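Local coordinates for acetoin utilization protein (Exiguobacterium sibiricum, PDB 2Q04) that probably transfers an acetyl group from acetyl-CoA to an acceptor, in a role linked to acetoin utilization, at residues E85-G90 with L132-Y137; L96-I101 with K115-S120; I155-M160 with L165-T170; A185-H190 with E194-F199. All blocks are in the same frame, centred on the assembly; numbering follows the deposited sequence.

All four contacts rest on one mixed sheet, with centres 13 to 17 Å apart. Contact 2 falls, in sequence, between the two segments of contact 1; contact 3 and then contact 4 follow. Contact 2 pairs strand 95-103 with helix 112-121, and contact 1 sits on the next strand, 130-135, parallel to it; one calcium ion joins the two through T134 O and G99 O. Strand 182-187 of contact 4 comes next and strand 166-168 of contact 3 follows it, both antiparallel to their neighbours. The GNAT-type beta-alpha-beta unit is thus carried on by two further strands, with helix 149-162 and helix 193-203 on opposite faces of the sheet.

Contact 1 of 4, residues E85-G90 with L132-Y137; sequences ETWSEG and LTTEYY. With CA (calcium ion), chain H; CA (calcium ion), chain G; EDO (1,2-ethanediol), chain J.
The indole of W87 rests on two side chains of strand 130-135. Its NE1 is 3.6 Å from T134 CG2, and at the other end of the side chain W87 CB lies 4.1 Å from L132 CD2. Both neighbours reach the ring obliquely, neither squarely over a face nor in its plane. W87 has CG anti to its own carbonyl carbon (chi1 -45°), which drops the indole from the 3-10 turn 86-88 toward the strand, while the T86 methyl CG2 lies over the centre of one ring face. T134 uses its two branches differently. With chi1 at 53°, OG1 sits between backbone N and carbonyl carbon, and CG2 is left to face W87.

Each segment also gives main-chain oxygens to a calcium ion. The ion of chain G takes T134 O at 2.5 Å, three waters, and G99 O from the neighbouring parallel strand. One of these waters donates to T133 OG1 (2.7 Å) and to E135 OE2 (2.7 Å), and another accepts from T134 N. The ion of chain H is gripped by S88 O at 2.5 Å and G90 O at 2.4 Å, on the far side of the turn from W87. Residues 85-90 and 132-137 therefore meet through carbon and the indole nitrogen NE1, with calcium handled by main-chain oxygens and water. Because the protein ligands of the chain G ion, T134 O and G99 O, are neutral carbonyls, its charge is probably balanced in part through bound waters by the carboxylates of E135 and E97.

Contact 2 of 4, residues L96-I101 with K115-S120; sequences LELGAI and KLLEVS. With CA (calcium ion), chain G.
I101 of strand 95-103 and L116 and L117 of helix 112-121 interlock through carbon alone. Starting from I101 CB, which points toward the helix, the side chain forks. CG2 turns to the methyl ends of M159 and M160 on helix 149-162. CG1, set anti to the backbone N (chi1 -176°), runs out past L116 and lies 4.1 Å from L116 CD2, the two side chains lying alongside one another but pointing opposite ways. The tip, CD1, then meets L117 at about a right angle, 4.1 Å from L117 CG. The same leucine sends CD2 to within 3.7 Å of L98 CD1, so L117 bridges two residues of the strand.

On the helix, S120 OG donates to L116 O at 2.9 Å, and S120 N reaches the same oxygen from the opposite face of its carbonyl plane; the hydroxyl is thereby satisfied inside the buried layer. The two segments run in nearly opposing directions (147°), their axes 11.1 Å apart. They are the first strand and the helix of the beta-alpha-beta unit completed by strand 130-135, and the helix also packs on strands 8-12 and 19-23, through K115 and V119, and on strand 71-79, through S120.

Contact 3 of 4, residues I155-M160 with L165-T170; sequences IMEKMM and LVFFPT. With EDO (1,2-ethanediol), chain K.
A tight helix-to-strand turn is closed here, where helix 149-162 gives way to the short strand 166-168. Its clasp is a main-chain bond from L165 N back to M160 O, five residues earlier, at 3.1 Å. The bond is bent (139° at the hydrogen), and the donor stands well above the carbonyl plane instead of using a lone pair. Beside it the two side chains start close together, with M160 CB and L165 CB 4.1 Å apart. From there the selenomethionine M160 bends at chi2 and leads its selenium away from L165, toward the sheet.

One turn earlier in the helix, E157 holds CG anti to the backbone N (chi1 -164°) and stays extended beyond it, which carries OE2 to 3.5 Å from F167 CB. Carboxylate and phenyl planes are 39° apart, and the oxygen meets the ring obliquely. The other oxygen, OE1, makes a salt bridge with R153, and that bond probably fixes how the carboxylate is turned. The far rim of the F167 ring touches a bound 1,2-ethanediol, F167 CZ lying 3.7 Å from its C2. T170 holds the same diol by its backbone: T170 N donates to O1 at 3.2 Å, and O1 donates to T170 O at 3.3 Å.

Strand 166-168 pairs antiparallel with strand 182-187 through V166 with A185 and F168 with L183. M160 and L165 both reach L98 of strand 95-103, M156 and M160 touch E135 on strand 130-135, and E157 and M160 touch M184 on strand 182-187, so the helix lies over all three strands.

Contact 4 of 4, residues A185-H190 with E194-F199; sequences ARIGKH and EVVAHF
F199 brings the end of its phenyl ring onto the methyl of A185, F199 CZ lying 3.7 Å and CE2 4.1 Å from A185 CB, with the methyl approaching at a slant. This is an antiparallel strand-turn-helix unit, in what is probably a C-terminal extension of the GNAT-type sheet: strand 182-187 leaves the sheet, and after a short connection helix 193-203 folds back over it. F199 has CG anti to the backbone N (chi1 170°), an extended setting that lets the ring reach from the helix to the strand. There the ring also packs on L130 and L132 of strand 130-135 and meets F168 edge-to-face, so A185 is one element of a larger apolar patch.

Nearer the turn, and closer to solvent, the pair is I187 with V196. One helical turn before F199, V196 presents CG2 to the strand, and the two side chains cross at about a right angle. Helix bonds such as F199 N to V195 O, 3.0 Å, keep V196 and F199 at this spacing. On the helix flank, H198 NE2 bonds to E89 O, the carbonyl between those of the calcium-binding S88 and G90. From the strand, R186 reaches the other way and makes a salt bridge to E127. In I187, chi1 of -61° turns CG2 to the helix, and the extended chi2 (169°) carries CD1 to the same V196 methyl: I187 CG2 lies 3.8 Å from V196 CG2, and I187 CD1 lies 4.1 Å from that same carbon.

Contact 1 of 4, residues E85-G90 with L132-Y137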
# COMPACT_ATOMS: atom_id res chain seq x y z
N GLU A 85 0.84 -1.50 16.19
CA GLU A 85 0.21 -0.24 15.82
C GLU A 85 -1.27 -0.38 16.12
O GLU A 85 -1.77 -1.48 16.30
CB GLU A 85 0.44 0.06 14.33
CG GLU A 85 1.92 0.38 13.97
CD GLU A 85 2.08 1.00 12.56
OE1 GLU A 85 1.20 0.77 11.69
OE2 GLU A 85 3.09 1.71 12.34
N THR A 86 -1.98 0.75 16.18
CA THR A 86 -3.40 0.72 16.61
C THR A 86 -4.34 0.03 15.62
O THR A 86 -5.37 -0.52 16.01
CB THR A 86 -3.94 2.16 16.93
OG1 THR A 86 -5.27 2.06 17.48
CG2 THR A 86 -3.98 3.02 15.68
N TRP A 87 -3.94 -0.05 14.36
CA TRP A 87 -4.82 -0.55 13.30
C TRP A 87 -5.08 -2.08 13.37
O TRP A 87 -5.96 -2.58 12.69
CB TRP A 87 -4.24 -0.16 11.93
CG TRP A 87 -3.80 1.25 11.90
CD1 TRP A 87 -2.52 1.71 11.92
CD2 TRP A 87 -4.64 2.40 12.05
NE1 TRP A 87 -2.50 3.07 12.01
CE2 TRP A 87 -3.79 3.53 12.09
CE3 TRP A 87 -6.02 2.59 12.14
CZ2 TRP A 87 -4.28 4.83 12.22
CZ3 TRP A 87 -6.50 3.88 12.25
CH2 TRP A 87 -5.64 4.99 12.30
N SER A 88 -4.37 -2.78 14.26
CA SER A 88 -4.51 -4.23 14.38
C SER A 88 -5.37 -4.65 15.57
O SER A 88 -5.58 -5.83 15.80
CB SER A 88 -3.13 -4.90 14.48
OG SER A 88 -2.47 -4.51 15.67
N GLU A 89 -5.87 -3.69 16.33
CA GLU A 89 -6.67 -4.00 17.52
C GLU A 89 -7.93 -4.81 17.18
O GLU A 89 -8.50 -4.67 16.10
CB GLU A 89 -7.09 -2.72 18.23
CG GLU A 89 -6.06 -2.14 19.14
CD GLU A 89 -6.64 -1.14 20.10
OE1 GLU A 89 -7.88 -0.93 20.10
OE2 GLU A 89 -5.86 -0.58 20.89
N GLY A 90 -8.36 -5.65 18.12
CA GLY A 90 -9.57 -6.43 17.94
C GLY A 90 -9.38 -7.62 17.03
O GLY A 90 -8.33 -7.78 16.41
N LEU A 132 -7.06 -0.26 4.62
CA LEU A 132 -6.61 1.01 5.11
C LEU A 132 -5.13 1.17 4.83
O LEU A 132 -4.44 0.21 4.54
CB LEU A 132 -6.90 1.15 6.63
CG LEU A 132 -6.26 0.15 7.64
CD1 LEU A 132 -4.78 0.46 7.89
CD2 LEU A 132 -7.02 0.18 8.95
N THR A 133 -4.66 2.41 4.89
CA THR A 133 -3.24 2.69 4.67
C THR A 133 -2.85 3.97 5.41
O THR A 133 -3.68 4.85 5.62
CB THR A 133 -2.90 2.84 3.11
OG1 THR A 133 -1.53 2.49 2.88
CG2 THR A 133 -3.14 4.24 2.62
N THR A 134 -1.60 4.04 5.82
CA THR A 134 -1.08 5.21 6.52
C THR A 134 0.10 5.76 5.76
O THR A 134 0.95 5.00 5.29
CB THR A 134 -0.61 4.84 7.91
OG1 THR A 134 0.31 3.74 7.83
CG2 THR A 134 -1.78 4.46 8.78
N GLU A 135 0.16 7.09 5.64
CA GLU A 135 1.27 7.77 4.94
C GLU A 135 1.82 8.89 5.81
O GLU A 135 1.08 9.73 6.28
CB GLU A 135 0.78 8.33 3.59
CG GLU A 135 0.54 7.25 2.50
CD GLU A 135 1.84 6.67 1.93
OE1 GLU A 135 2.87 7.36 2.00
OE2 GLU A 135 1.82 5.52 1.41
N TYR A 136 3.14 8.87 6.05
CA TYR A 136 3.80 9.84 6.89
C TYR A 136 4.86 10.60 6.10
O TYR A 136 5.66 9.99 5.38
CB TYR A 136 4.47 9.14 8.06
CG TYR A 136 3.56 8.23 8.84
CD1 TYR A 136 2.95 8.66 10.02
CD2 TYR A 136 3.32 6.93 8.42
CE1 TYR A 136 2.12 7.81 10.75
CE2 TYR A 136 2.49 6.08 9.14
CZ TYR A 136 1.90 6.53 10.31
OH TYR A 136 1.10 5.69 11.04
N TYR A 137 4.94 11.92 6.32
CA TYR A 137 5.86 12.78 5.55
C TYR A 137 7.32 12.28 5.60
O TYR A 137 8.10 12.51 4.66
CB TYR A 137 5.80 14.24 6.07
CG TYR A 137 6.80 14.52 7.18
CD1 TYR A 137 8.15 14.73 6.90
CD2 TYR A 137 6.40 14.53 8.52
CE1 TYR A 137 9.07 14.95 7.91
CE2 TYR A 137 7.32 14.77 9.54
CZ TYR A 137 8.66 14.96 9.23
OH TYR A 137 9.58 15.17 10.23
CA CA H . -6.82 -7.63 14.51
CA CA G . 2.19 2.93 4.90
C1 EDO J . 6.06 7.32 -0.73
O1 EDO J . 4.65 7.65 -0.66
C2 EDO J . 6.32 6.00 -0.03
O2 EDO J . 7.70 5.90 0.30
O HOH W 1 0.96 3.40 2.85
O HOH W 2 -0.05 1.70 5.57
O HOH W 3 3.87 2.65 7.03

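Contact 2 of 4, residues L96-I101 with K115-S120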
# COMPACT_ATOMS: atom_id res chain seq x y z
N LEU A 96 -7.46 -5.10 6.21
CA LEU A 96 -6.19 -5.36 5.58
C LEU A 96 -5.44 -4.05 5.41
O LEU A 96 -6.06 -3.01 5.21
CB LEU A 96 -6.43 -5.99 4.20
CG LEU A 96 -5.23 -6.64 3.50
CD1 LEU A 96 -4.76 -7.87 4.26
CD2 LEU A 96 -5.61 -7.01 2.09
N GLU A 97 -4.13 -4.08 5.50
CA GLU A 97 -3.34 -2.87 5.32
C GLU A 97 -2.55 -2.88 4.02
O GLU A 97 -1.90 -3.86 3.69
CB GLU A 97 -2.39 -2.63 6.51
CG GLU A 97 -1.66 -1.26 6.44
CD GLU A 97 -0.56 -1.10 7.47
OE1 GLU A 97 -0.36 -2.03 8.26
OE2 GLU A 97 0.12 -0.05 7.45
N LEU A 98 -2.70 -1.81 3.25
CA LEU A 98 -1.81 -1.53 2.17
C LEU A 98 -0.57 -0.99 2.83
O LEU A 98 -0.55 0.16 3.28
CB LEU A 98 -2.45 -0.48 1.23
CG LEU A 98 -1.75 -0.15 -0.11
CD1 LEU A 98 -2.63 0.78 -0.93
CD2 LEU A 98 -0.36 0.47 0.09
N GLY A 99 0.40 -1.86 3.04
CA GLY A 99 1.59 -1.50 3.80
C GLY A 99 2.31 -0.33 3.21
O GLY A 99 2.39 0.73 3.83
N ALA A 100 2.80 -0.50 1.99
CA ALA A 100 3.55 0.55 1.32
C ALA A 100 3.45 0.44 -0.20
O ALA A 100 2.97 -0.56 -0.74
CB ALA A 100 5.01 0.50 1.76
N ILE A 101 3.88 1.50 -0.87
CA ILE A 101 3.91 1.56 -2.32
C ILE A 101 5.06 2.45 -2.71
O ILE A 101 5.12 3.59 -2.30
CB ILE A 101 2.59 2.12 -2.89
CG1 ILE A 101 2.60 2.08 -4.42
CG2 ILE A 101 2.34 3.52 -2.41
CD1 ILE A 101 1.25 2.37 -5.03
N LYS A 115 -1.39 2.18 -11.76
CA LYS A 115 -1.55 0.82 -12.31
C LYS A 115 -1.25 -0.23 -11.29
O LYS A 115 -1.85 -1.29 -11.29
CB LYS A 115 -0.65 0.62 -13.52
CG LYS A 115 -1.31 0.94 -14.82
CD LYS A 115 -2.27 -0.17 -15.25
CE LYS A 115 -2.84 0.11 -16.63
NZ LYS A 115 -3.63 -1.03 -17.14
N LEU A 116 -0.23 0.01 -10.50
CA LEU A 116 0.11 -0.89 -9.42
C LEU A 116 -1.15 -1.14 -8.58
O LEU A 116 -1.46 -2.28 -8.23
CB LEU A 116 1.20 -0.25 -8.56
CG LEU A 116 2.44 -1.07 -8.20
CD1 LEU A 116 2.88 -1.94 -9.30
CD2 LEU A 116 3.56 -0.11 -7.81
N LEU A 117 -1.90 -0.06 -8.30
CA LEU A 117 -3.13 -0.17 -7.51
C LEU A 117 -4.26 -0.83 -8.30
O LEU A 117 -5.04 -1.61 -7.75
CB LEU A 117 -3.58 1.21 -7.01
CG LEU A 117 -2.70 1.91 -5.94
CD1 LEU A 117 -3.18 3.35 -5.71
CD2 LEU A 117 -2.70 1.13 -4.64
N GLU A 118 -4.35 -0.52 -9.60
CA GLU A 118 -5.37 -1.12 -10.48
C GLU A 118 -5.26 -2.64 -10.48
O GLU A 118 -6.24 -3.34 -10.28
CB GLU A 118 -5.24 -0.61 -11.91
CG GLU A 118 -5.86 0.76 -12.16
CD GLU A 118 -5.74 1.20 -13.64
OE1 GLU A 118 -5.82 0.32 -14.54
OE2 GLU A 118 -5.57 2.42 -13.89
N VAL A 119 -4.07 -3.14 -10.77
CA VAL A 119 -3.82 -4.57 -10.85
C VAL A 119 -4.06 -5.25 -9.49
O VAL A 119 -4.48 -6.40 -9.43
CB VAL A 119 -2.38 -4.86 -11.34
CG1 VAL A 119 -2.08 -6.36 -11.29
CG2 VAL A 119 -2.19 -4.33 -12.75
N SER A 120 -3.79 -4.51 -8.42
CA SER A 120 -4.04 -5.01 -7.07
C SER A 120 -5.54 -5.25 -6.81
O SER A 120 -5.90 -6.22 -6.15
CB SER A 120 -3.47 -4.04 -6.03
OG SER A 120 -2.05 -4.04 -6.05
CA CA G . 2.19 2.93 4.90
O HOH W 2 -0.05 1.70 5.57
O HOH W 1 0.96 3.40 2.85
O HOH W 3 3.87 2.65 7.03

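Contact 3 of 4, residues I155-M160 with L165-T170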
# COMPACT_ATOMS: atom_id res chain seq x y z
N ILE A 155 -0.69 14.96 -4.68
CA ILE A 155 -0.43 13.98 -5.74
C ILE A 155 -0.58 12.55 -5.23
O ILE A 155 -1.20 11.73 -5.87
CB ILE A 155 1.00 14.18 -6.33
CG1 ILE A 155 1.07 15.53 -7.05
CG2 ILE A 155 1.34 13.06 -7.28
CD1 ILE A 155 2.48 16.05 -7.25
N MSE A 156 -0.01 12.28 -4.07
CA MSE A 156 -0.07 10.96 -3.50
C MSE A 156 -1.51 10.57 -3.17
O MSE A 156 -1.88 9.40 -3.28
CB MSE A 156 0.80 10.89 -2.25
CG MSE A 156 0.76 9.56 -1.53
SE MSE A 156 -0.76 9.40 -0.32
CE MSE A 156 -0.35 10.92 0.91
N GLU A 157 -2.31 11.54 -2.75
CA GLU A 157 -3.70 11.24 -2.36
C GLU A 157 -4.54 10.91 -3.57
O GLU A 157 -5.31 9.96 -3.54
CB GLU A 157 -4.33 12.40 -1.56
CG GLU A 157 -5.62 12.01 -0.81
CD GLU A 157 -6.32 13.21 -0.12
OE1 GLU A 157 -5.62 14.19 0.21
OE2 GLU A 157 -7.55 13.14 0.10
N LYS A 158 -4.35 11.65 -4.66
CA LYS A 158 -5.07 11.40 -5.89
C LYS A 158 -4.65 10.05 -6.51
O LYS A 158 -5.48 9.36 -7.13
CB LYS A 158 -4.89 12.57 -6.85
CG LYS A 158 -5.58 13.87 -6.32
CD LYS A 158 -5.21 15.13 -7.12
CE LYS A 158 -6.12 15.34 -8.34
NZ LYS A 158 -6.04 16.75 -8.85
N MSE A 159 -3.40 9.64 -6.28
CA MSE A 159 -2.95 8.33 -6.69
C MSE A 159 -3.72 7.27 -5.96
O MSE A 159 -4.23 6.34 -6.56
CB MSE A 159 -1.48 8.15 -6.41
CG MSE A 159 -0.96 6.81 -6.83
SE MSE A 159 0.79 6.46 -6.27
CE MSE A 159 0.49 6.26 -4.45
N MSE A 160 -3.77 7.41 -4.63
CA MSE A 160 -4.49 6.46 -3.77
C MSE A 160 -5.99 6.42 -4.11
O MSE A 160 -6.62 5.37 -4.07
CB MSE A 160 -4.30 6.84 -2.30
CG MSE A 160 -2.88 6.61 -1.77
SE MSE A 160 -2.36 4.70 -1.78
CE MSE A 160 -0.61 4.83 -0.72
N LEU A 165 -8.96 4.15 -2.45
CA LEU A 165 -8.72 4.65 -1.09
C LEU A 165 -9.14 6.12 -0.96
O LEU A 165 -8.88 6.92 -1.85
CB LEU A 165 -7.24 4.48 -0.68
CG LEU A 165 -6.83 3.06 -0.27
CD1 LEU A 165 -6.58 2.20 -1.49
CD2 LEU A 165 -5.60 3.08 0.62
N VAL A 166 -9.76 6.45 0.17
CA VAL A 166 -10.21 7.80 0.46
C VAL A 166 -9.70 8.24 1.82
O VAL A 166 -9.58 7.43 2.72
CB VAL A 166 -11.80 7.84 0.52
CG1 VAL A 166 -12.30 9.25 0.53
CG2 VAL A 166 -12.39 7.08 -0.64
N PHE A 167 -9.44 9.55 1.97
CA PHE A 167 -8.97 10.11 3.22
C PHE A 167 -10.01 9.96 4.32
O PHE A 167 -11.20 10.18 4.08
CB PHE A 167 -8.63 11.57 3.04
CG PHE A 167 -8.33 12.28 4.32
CD1 PHE A 167 -7.05 12.35 4.81
CD2 PHE A 167 -9.36 12.89 5.05
CE1 PHE A 167 -6.78 13.01 5.99
CE2 PHE A 167 -9.09 13.54 6.22
CZ PHE A 167 -7.81 13.61 6.69
N PHE A 168 -9.55 9.59 5.52
CA PHE A 168 -10.41 9.53 6.72
C PHE A 168 -9.73 10.26 7.87
O PHE A 168 -8.54 10.07 8.12
CB PHE A 168 -10.67 8.08 7.13
CG PHE A 168 -11.69 7.38 6.28
CD1 PHE A 168 -13.04 7.52 6.55
CD2 PHE A 168 -11.30 6.59 5.21
CE1 PHE A 168 -13.98 6.89 5.76
CE2 PHE A 168 -12.25 5.94 4.43
CZ PHE A 168 -13.59 6.10 4.71
N PRO A 169 -10.49 11.13 8.57
CA PRO A 169 -9.95 11.77 9.76
C PRO A 169 -9.61 10.75 10.83
O PRO A 169 -10.18 9.67 10.86
CB PRO A 169 -11.11 12.67 10.24
CG PRO A 169 -11.96 12.86 9.07
CD PRO A 169 -11.84 11.62 8.25
N THR A 170 -8.66 11.09 11.67
CA THR A 170 -8.27 10.22 12.77
C THR A 170 -7.68 11.03 13.92
O THR A 170 -7.15 12.12 13.72
CB THR A 170 -7.23 9.19 12.33
OG1 THR A 170 -6.85 8.38 13.45
CG2 THR A 170 -5.98 9.88 11.77
C1 EDO K . -5.91 14.46 10.48
O1 EDO K . -7.09 13.72 10.89
C2 EDO K . -5.20 13.70 9.35
O2 EDO K . -4.25 14.55 8.66

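Contact 4 of 4, residues A185-H190 with E194-F199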
# COMPACT_ATOMS: atom_id res chain seq x y z
N ALA A 185 -8.46 4.82 3.34
CA ALA A 185 -8.98 3.47 3.31
C ALA A 185 -9.96 3.22 2.18
O ALA A 185 -10.70 4.09 1.79
CB ALA A 185 -9.62 3.13 4.63
N ARG A 186 -9.95 1.99 1.68
CA ARG A 186 -10.86 1.55 0.65
C ARG A 186 -11.80 0.53 1.24
O ARG A 186 -11.36 -0.55 1.67
CB ARG A 186 -10.10 0.92 -0.52
CG ARG A 186 -10.98 0.39 -1.67
CD ARG A 186 -10.16 -0.49 -2.62
NE ARG A 186 -10.73 -0.62 -3.97
CZ ARG A 186 -11.64 -1.52 -4.33
NH1 ARG A 186 -12.16 -2.35 -3.44
NH2 ARG A 186 -12.07 -1.56 -5.58
N ILE A 187 -13.08 0.87 1.31
CA ILE A 187 -14.10 -0.04 1.83
C ILE A 187 -14.69 -0.87 0.69
O ILE A 187 -15.45 -0.35 -0.13
CB ILE A 187 -15.25 0.72 2.55
CG1 ILE A 187 -14.70 1.52 3.74
CG2 ILE A 187 -16.33 -0.28 3.04
CD1 ILE A 187 -15.69 2.50 4.34
N GLY A 188 -14.33 -2.15 0.65
CA GLY A 188 -14.82 -3.05 -0.36
C GLY A 188 -16.34 -3.07 -0.43
O GLY A 188 -17.02 -2.91 0.58
N LYS A 189 -16.85 -3.30 -1.64
CA LYS A 189 -18.30 -3.33 -1.90
C LYS A 189 -19.04 -4.39 -1.06
O LYS A 189 -20.23 -4.23 -0.76
CB LYS A 189 -18.53 -3.60 -3.41
CG LYS A 189 -19.98 -3.69 -3.81
N HIS A 190 -18.33 -5.47 -0.68
CA HIS A 190 -18.93 -6.58 0.11
C HIS A 190 -18.62 -6.50 1.60
O HIS A 190 -18.91 -7.43 2.34
CB HIS A 190 -18.41 -7.95 -0.38
CG HIS A 190 -18.85 -8.32 -1.75
ND1 HIS A 190 -17.96 -8.52 -2.79
CD2 HIS A 190 -20.08 -8.58 -2.25
CE1 HIS A 190 -18.63 -8.88 -3.87
NE2 HIS A 190 -19.91 -8.92 -3.58
N GLU A 194 -20.31 -3.94 10.26
CA GLU A 194 -19.60 -4.22 11.51
C GLU A 194 -18.11 -3.97 11.36
O GLU A 194 -17.46 -3.49 12.28
CB GLU A 194 -19.83 -5.68 11.95
CG GLU A 194 -21.27 -5.98 12.40
CD GLU A 194 -22.27 -6.02 11.25
OE1 GLU A 194 -21.86 -6.31 10.11
OE2 GLU A 194 -23.47 -5.78 11.50
N VAL A 195 -17.57 -4.30 10.19
CA VAL A 195 -16.17 -4.09 9.89
C VAL A 195 -15.87 -2.58 9.80
O VAL A 195 -14.84 -2.11 10.27
CB VAL A 195 -15.78 -4.77 8.57
CG1 VAL A 195 -14.34 -4.43 8.18
CG2 VAL A 195 -15.98 -6.28 8.67
N VAL A 196 -16.79 -1.84 9.18
CA VAL A 196 -16.63 -0.41 9.03
C VAL A 196 -16.72 0.28 10.37
O VAL A 196 -16.00 1.24 10.64
CB VAL A 196 -17.70 0.17 8.09
CG1 VAL A 196 -17.68 1.71 8.13
CG2 VAL A 196 -17.48 -0.33 6.67
N ALA A 197 -17.63 -0.20 11.22
CA ALA A 197 -17.80 0.36 12.55
C ALA A 197 -16.55 0.16 13.38
O ALA A 197 -16.17 1.03 14.16
CB ALA A 197 -18.99 -0.27 13.25
N HIS A 198 -15.91 -1.00 13.21
CA HIS A 198 -14.68 -1.29 13.91
C HIS A 198 -13.59 -0.35 13.46
O HIS A 198 -12.83 0.16 14.26
CB HIS A 198 -14.27 -2.73 13.66
CG HIS A 198 -13.04 -3.14 14.41
ND1 HIS A 198 -12.90 -2.95 15.76
CD2 HIS A 198 -11.94 -3.81 14.00
CE1 HIS A 198 -11.73 -3.45 16.15
NE2 HIS A 198 -11.14 -3.98 15.10
N PHE A 199 -13.52 -0.13 12.15
CA PHE A 199 -12.55 0.79 11.59
C PHE A 199 -12.74 2.19 12.15
O PHE A 199 -11.77 2.86 12.48
CB PHE A 199 -12.65 0.82 10.06
CG PHE A 199 -11.85 1.93 9.41
CD1 PHE A 199 -10.46 1.97 9.52
CD2 PHE A 199 -12.48 2.91 8.65
CE1 PHE A 199 -9.73 2.99 8.91
CE2 PHE A 199 -11.74 3.92 8.03
CZ PHE A 199 -10.36 3.95 8.17